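Local coordinates for protein aldose 1-epimerase (Caenorhabditis elegans, PDB 1LUR) that probably interconverts the alpha and beta anomers of aldose sugars such as galactose, at residues 262-274 with 327-339. Residues are numbered along the deposited sequence; the frame is centred on the assembly and turned at random.
Sequences KSGIELSITTSYP and YCQEIVYTFSHVN
Tyr273 lays one ring face over the aliphatic part of Gln329, whose CB sits 3.8 Å from the centroid of the Tyr273 ring in a CH-pi contact. Tyr273 lies just past the end of strand 265-271, and Gln329 lies in strand 327-337, its neighbour in the large antiparallel sheet of the galactose mutarotase-like beta-sandwich. Gln329 bends at chi2 (-67°), which brings its OE1 back to Ser272 OG, 2.6 Å away. That hydroxyl donates to OE1 from above the amide plane and accepts from Glu330 N. Glu330 O takes two donors, Ser272 N and Thr271 OG1. Thr271 OG1 also accepts from Tyr273 N, which makes an ST turn as the strand ends.

From Glu266 to Thr270 the backbones are paired in regular antiparallel register with Ser336 to Val332. On the buried face, Ile269 CD1 lies 3.6 Å from Tyr333 CE2, while Leu267 CD1 meets the edge of the same ring in its plane and also touches Phe335. Trp175 and Ile302 help cover this side. On the other face Thr270 CG2 presses tightly on Val332 CB, at 3.4 Å. Thr270 OG1 bonds instead to Ser253 O. A water joins Thr334 O to Ser336 OG along one strand and reaches Glu266 O across the pair only weakly. Back at the Tyr273 end, Tyr273 OH and Tyr327 OH share a 2.7 Å hydrogen bond, and Tyr273 OH also bonds to His157 ND1.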
loop_
_atom_site.group_PDB
_atom_site.type_symbol
_atom_site.label_atom_id
_atom_site.label_comp_id
_atom_site.label_asym_id
_atom_site.label_seq_id
_atom_site.Cartn_x
_atom_site.Cartn_y
_atom_site.Cartn_z
ATOM N N LYS A 262 -20.864 -11.635 -0.031
ATOM C CA LYS A 262 -21.906 -10.841 -0.663
ATOM C C LYS A 262 -21.699 -10.749 -2.171
ATOM O O LYS A 262 -22.470 -11.319 -2.937
ATOM C CB LYS A 262 -21.947 -9.439 -0.050
ATOM C CG LYS A 262 -23.007 -8.526 -0.649
ATOM C CD LYS A 262 -23.017 -7.167 0.044
ATOM C CE LYS A 262 -24.029 -6.222 -0.590
ATOM N NZ LYS A 262 -24.049 -4.888 0.082
ATOM N N SER A 263 -20.655 -10.042 -2.600
ATOM C CA SER A 263 -20.371 -9.891 -4.026
ATOM C C SER A 263 -19.685 -11.116 -4.615
ATOM O O SER A 263 -19.569 -11.242 -5.830
ATOM C CB SER A 263 -19.489 -8.664 -4.265
ATOM O OG SER A 263 -18.228 -8.817 -3.636
ATOM N N GLY A 264 -19.224 -12.010 -3.747
ATOM C CA GLY A 264 -18.557 -13.210 -4.213
ATOM C C GLY A 264 -17.177 -12.940 -4.786
ATOM O O GLY A 264 -16.542 -13.841 -5.341
ATOM N N ILE A 265 -16.709 -11.702 -4.660
ATOM C CA ILE A 265 -15.392 -11.338 -5.175
ATOM C C ILE A 265 -14.306 -11.646 -4.151
ATOM O O ILE A 265 -14.451 -11.364 -2.959
ATOM C CB ILE A 265 -15.315 -9.837 -5.541
ATOM C CG1 ILE A 265 -16.237 -9.542 -6.729
ATOM C CG2 ILE A 265 -13.875 -9.450 -5.880
ATOM C CD1 ILE A 265 -16.278 -8.085 -7.118
ATOM N N GLU A 266 -13.216 -12.236 -4.623
ATOM C CA GLU A 266 -12.110 -12.579 -3.746
ATOM C C GLU A 266 -10.812 -11.987 -4.278
ATOM O O GLU A 266 -10.632 -11.836 -5.488
ATOM C CB GLU A 266 -11.992 -14.097 -3.626
ATOM C CG GLU A 266 -10.808 -14.577 -2.815
ATOM C CD GLU A 266 -10.892 -16.056 -2.496
ATOM O OE1 GLU A 266 -9.897 -16.623 -1.997
ATOM O OE2 GLU A 266 -11.964 -16.652 -2.740
ATOM N N LEU A 267 -9.923 -11.634 -3.356
ATOM C CA LEU A 267 -8.629 -11.053 -3.684
ATOM C C LEU A 267 -7.559 -11.826 -2.930
ATOM O O LEU A 267 -7.662 -12.007 -1.718
ATOM C CB LEU A 267 -8.583 -9.582 -3.262
ATOM C CG LEU A 267 -7.193 -8.952 -3.127
ATOM C CD1 LEU A 267 -6.532 -8.916 -4.496
ATOM C CD2 LEU A 267 -7.291 -7.549 -2.543
ATOM N N SER A 268 -6.546 -12.302 -3.647
ATOM C CA SER A 268 -5.463 -13.049 -3.023
ATOM C C SER A 268 -4.190 -12.289 -3.360
ATOM O O SER A 268 -4.058 -11.742 -4.457
ATOM C CB SER A 268 -5.383 -14.476 -3.575
ATOM O OG SER A 268 -4.882 -14.486 -4.899
ATOM N N ILE A 269 -3.255 -12.257 -2.423
ATOM C CA ILE A 269 -2.000 -11.549 -2.639
ATOM C C ILE A 269 -0.744 -12.342 -2.311
ATOM O O ILE A 269 -0.716 -13.153 -1.388
ATOM C CB ILE A 269 -1.958 -10.248 -1.788
ATOM C CG1 ILE A 269 -3.032 -9.276 -2.269
ATOM C CG2 ILE A 269 -0.570 -9.616 -1.850
ATOM C CD1 ILE A 269 -3.149 -8.026 -1.405
ATOM N N THR A 270 0.296 -12.099 -3.095
ATOM C CA THR A 270 1.581 -12.745 -2.913
ATOM C C THR A 270 2.527 -11.570 -3.138
ATOM O O THR A 270 2.318 -10.756 -4.040
ATOM C CB THR A 270 1.840 -13.871 -3.936
ATOM O OG1 THR A 270 3.031 -14.572 -3.558
ATOM C CG2 THR A 270 2.017 -13.321 -5.337
ATOM N N THR A 271 3.544 -11.449 -2.302
ATOM C CA THR A 271 4.481 -10.346 -2.447
ATOM C C THR A 271 5.871 -10.710 -1.983
ATOM O O THR A 271 6.057 -11.647 -1.206
ATOM C CB THR A 271 3.997 -9.111 -1.646
ATOM O OG1 THR A 271 4.992 -8.079 -1.702
ATOM C CG2 THR A 271 3.747 -9.483 -0.185
ATOM N N SER A 272 6.848 -9.961 -2.475
ATOM C CA SER A 272 8.238 -10.180 -2.122
ATOM C C SER A 272 8.499 -9.491 -0.791
ATOM O O SER A 272 9.460 -9.822 -0.090
ATOM C CB SER A 272 9.148 -9.597 -3.200
ATOM O OG SER A 272 8.832 -8.231 -3.443
ATOM N N TYR A 273 7.644 -8.528 -0.449
ATOM C CA TYR A 273 7.790 -7.797 0.806
ATOM C C TYR A 273 7.587 -8.751 1.983
ATOM O O TYR A 273 6.832 -9.722 1.885
ATOM C CB TYR A 273 6.784 -6.639 0.897
ATOM C CG TYR A 273 7.130 -5.430 0.036
ATOM C CD1 TYR A 273 6.450 -5.176 -1.154
ATOM C CD2 TYR A 273 8.147 -4.551 0.409
ATOM C CE1 TYR A 273 6.774 -4.079 -1.959
ATOM C CE2 TYR A 273 8.481 -3.444 -0.389
ATOM C CZ TYR A 273 7.790 -3.221 -1.571
ATOM O OH TYR A 273 8.115 -2.151 -2.370
ATOM N N PRO A 274 8.257 -8.479 3.117
ATOM C CA PRO A 274 8.169 -9.307 4.319
ATOM C C PRO A 274 6.929 -9.081 5.175
ATOM O O PRO A 274 6.578 -9.932 5.993
ATOM C CB PRO A 274 9.456 -8.962 5.053
ATOM C CG PRO A 274 9.564 -7.489 4.791
ATOM C CD PRO A 274 9.236 -7.391 3.306
ATOM N N TYR A 327 16.711 -1.850 -6.207
ATOM C CA TYR A 327 15.592 -2.083 -5.309
ATOM C C TYR A 327 14.643 -2.813 -6.250
ATOM O O TYR A 327 14.370 -2.330 -7.354
ATOM C CB TYR A 327 14.972 -0.761 -4.868
ATOM C CG TYR A 327 13.777 -0.904 -3.954
ATOM C CD1 TYR A 327 13.903 -0.744 -2.571
ATOM C CD2 TYR A 327 12.514 -1.157 -4.476
ATOM C CE1 TYR A 327 12.790 -0.823 -1.734
ATOM C CE2 TYR A 327 11.396 -1.240 -3.661
ATOM C CZ TYR A 327 11.536 -1.067 -2.289
ATOM O OH TYR A 327 10.418 -1.102 -1.497
ATOM N N CYS A 328 14.139 -3.967 -5.832
ATOM C CA CYS A 328 13.235 -4.719 -6.690
ATOM C C CYS A 328 12.249 -5.531 -5.865
ATOM O O CYS A 328 12.626 -6.507 -5.230
ATOM C CB CYS A 328 14.052 -5.649 -7.599
ATOM S SG CYS A 328 13.123 -6.364 -8.982
ATOM N N GLN A 329 10.990 -5.107 -5.865
ATOM C CA GLN A 329 9.940 -5.799 -5.115
ATOM C C GLN A 329 8.701 -5.862 -5.994
ATOM O O GLN A 329 8.572 -5.096 -6.948
ATOM C CB GLN A 329 9.582 -5.035 -3.834
ATOM C CG GLN A 329 10.731 -4.788 -2.859
ATOM C CD GLN A 329 11.274 -6.062 -2.228
ATOM O OE1 GLN A 329 10.521 -6.983 -1.907
ATOM N NE2 GLN A 329 12.587 -6.102 -2.015
ATOM N N GLU A 330 7.790 -6.775 -5.676
ATOM C CA GLU A 330 6.570 -6.905 -6.455
ATOM C C GLU A 330 5.403 -7.346 -5.585
ATOM O O GLU A 330 5.584 -7.944 -4.518
ATOM C CB GLU A 330 6.749 -7.902 -7.613
ATOM C CG GLU A 330 6.784 -9.360 -7.201
ATOM C CD GLU A 330 6.567 -10.315 -8.374
ATOM O OE1 GLU A 330 6.556 -11.540 -8.138
ATOM O OE2 GLU A 330 6.403 -9.847 -9.524
ATOM N N ILE A 331 4.207 -7.025 -6.054
ATOM C CA ILE A 331 2.973 -7.362 -5.366
ATOM C C ILE A 331 2.049 -7.901 -6.443
ATOM O O ILE A 331 1.817 -7.227 -7.448
ATOM C CB ILE A 331 2.303 -6.117 -4.753
ATOM C CG1 ILE A 331 3.284 -5.370 -3.849
ATOM C CG2 ILE A 331 1.101 -6.536 -3.939
ATOM C CD1 ILE A 331 2.757 -4.026 -3.347
ATOM N N VAL A 332 1.538 -9.114 -6.251
ATOM C CA VAL A 332 0.639 -9.700 -7.236
ATOM C C VAL A 332 -0.754 -9.883 -6.648
ATOM O O VAL A 332 -0.930 -10.632 -5.688
ATOM C CB VAL A 332 1.157 -11.071 -7.732
ATOM C CG1 VAL A 332 0.223 -11.617 -8.823
ATOM C CG2 VAL A 332 2.566 -10.921 -8.273
ATOM N N TYR A 333 -1.731 -9.171 -7.209
ATOM C CA TYR A 333 -3.111 -9.259 -6.747
ATOM C C TYR A 333 -3.875 -10.131 -7.735
ATOM O O TYR A 333 -3.907 -9.833 -8.932
ATOM C CB TYR A 333 -3.795 -7.885 -6.721
ATOM C CG TYR A 333 -3.133 -6.835 -5.867
ATOM C CD1 TYR A 333 -1.945 -6.231 -6.271
ATOM C CD2 TYR A 333 -3.713 -6.418 -4.668
ATOM C CE1 TYR A 333 -1.354 -5.235 -5.505
ATOM C CE2 TYR A 333 -3.128 -5.424 -3.895
ATOM C CZ TYR A 333 -1.953 -4.837 -4.317
ATOM O OH TYR A 333 -1.368 -3.849 -3.558
ATOM N N THR A 334 -4.480 -11.204 -7.244
ATOM C CA THR A 334 -5.243 -12.094 -8.114
ATOM C C THR A 334 -6.710 -11.958 -7.749
ATOM O O THR A 334 -7.080 -12.118 -6.586
ATOM C CB THR A 334 -4.834 -13.570 -7.940
ATOM O OG1 THR A 334 -3.457 -13.734 -8.294
ATOM C CG2 THR A 334 -5.684 -14.463 -8.838
ATOM N N PHE A 335 -7.540 -11.656 -8.742
ATOM C CA PHE A 335 -8.968 -11.499 -8.520
ATOM C C PHE A 335 -9.715 -12.725 -9.028
ATOM O O PHE A 335 -9.440 -13.224 -10.120
ATOM C CB PHE A 335 -9.469 -10.237 -9.219
ATOM C CG PHE A 335 -8.744 -8.992 -8.796
ATOM C CD1 PHE A 335 -7.612 -8.559 -9.483
ATOM C CD2 PHE A 335 -9.158 -8.283 -7.672
ATOM C CE1 PHE A 335 -6.901 -7.442 -9.055
ATOM C CE2 PHE A 335 -8.453 -7.161 -7.234
ATOM C CZ PHE A 335 -7.322 -6.743 -7.928
ATOM N N SER A 336 -10.651 -13.212 -8.220
ATOM C CA SER A 336 -11.440 -14.384 -8.577
ATOM C C SER A 336 -12.781 -14.363 -7.858
ATOM O O SER A 336 -13.205 -13.329 -7.338
ATOM C CB SER A 336 -10.687 -15.651 -8.184
ATOM O OG SER A 336 -10.528 -15.716 -6.774
ATOM N N HIS A 337 -13.448 -15.513 -7.833
ATOM C CA HIS A 337 -14.739 -15.620 -7.171
ATOM C C HIS A 337 -14.749 -16.782 -6.186
ATOM O O HIS A 337 -14.128 -17.821 -6.419
ATOM C CB HIS A 337 -15.859 -15.797 -8.197
ATOM C CG HIS A 337 -16.004 -14.642 -9.139
ATOM N ND1 HIS A 337 -15.194 -14.473 -10.241
ATOM C CD2 HIS A 337 -16.857 -13.590 -9.135
ATOM C CE1 HIS A 337 -15.541 -13.366 -10.875
ATOM N NE2 HIS A 337 -16.548 -12.811 -10.224
ATOM N N VAL A 338 -15.450 -16.593 -5.076
ATOM C CA VAL A 338 -15.546 -17.620 -4.050
ATOM C C VAL A 338 -16.658 -18.606 -4.418
ATOM O O VAL A 338 -17.836 -18.361 -4.150
ATOM C CB VAL A 338 -15.836 -16.983 -2.667
ATOM C CG1 VAL A 338 -17.014 -16.023 -2.770
ATOM C CG2 VAL A 338 -16.119 -18.062 -1.642
ATOM N N ASN A 339 -16.288 -19.714 -5.051
ATOM C CA ASN A 339 -17.278 -20.714 -5.440
ATOM C C ASN A 339 -17.060 -22.020 -4.682
ATOM O O ASN A 339 -17.602 -22.213 -3.590
ATOM C CB ASN A 339 -17.223 -20.976 -6.951
ATOM C CG ASN A 339 -17.649 -19.767 -7.774
ATOM O OD1 ASN A 339 -18.701 -19.172 -7.530
ATOM N ND2 ASN A 339 -16.836 -19.408 -8.762
HETATM O O HOH W 1 -8.384 -14.269 -5.854
#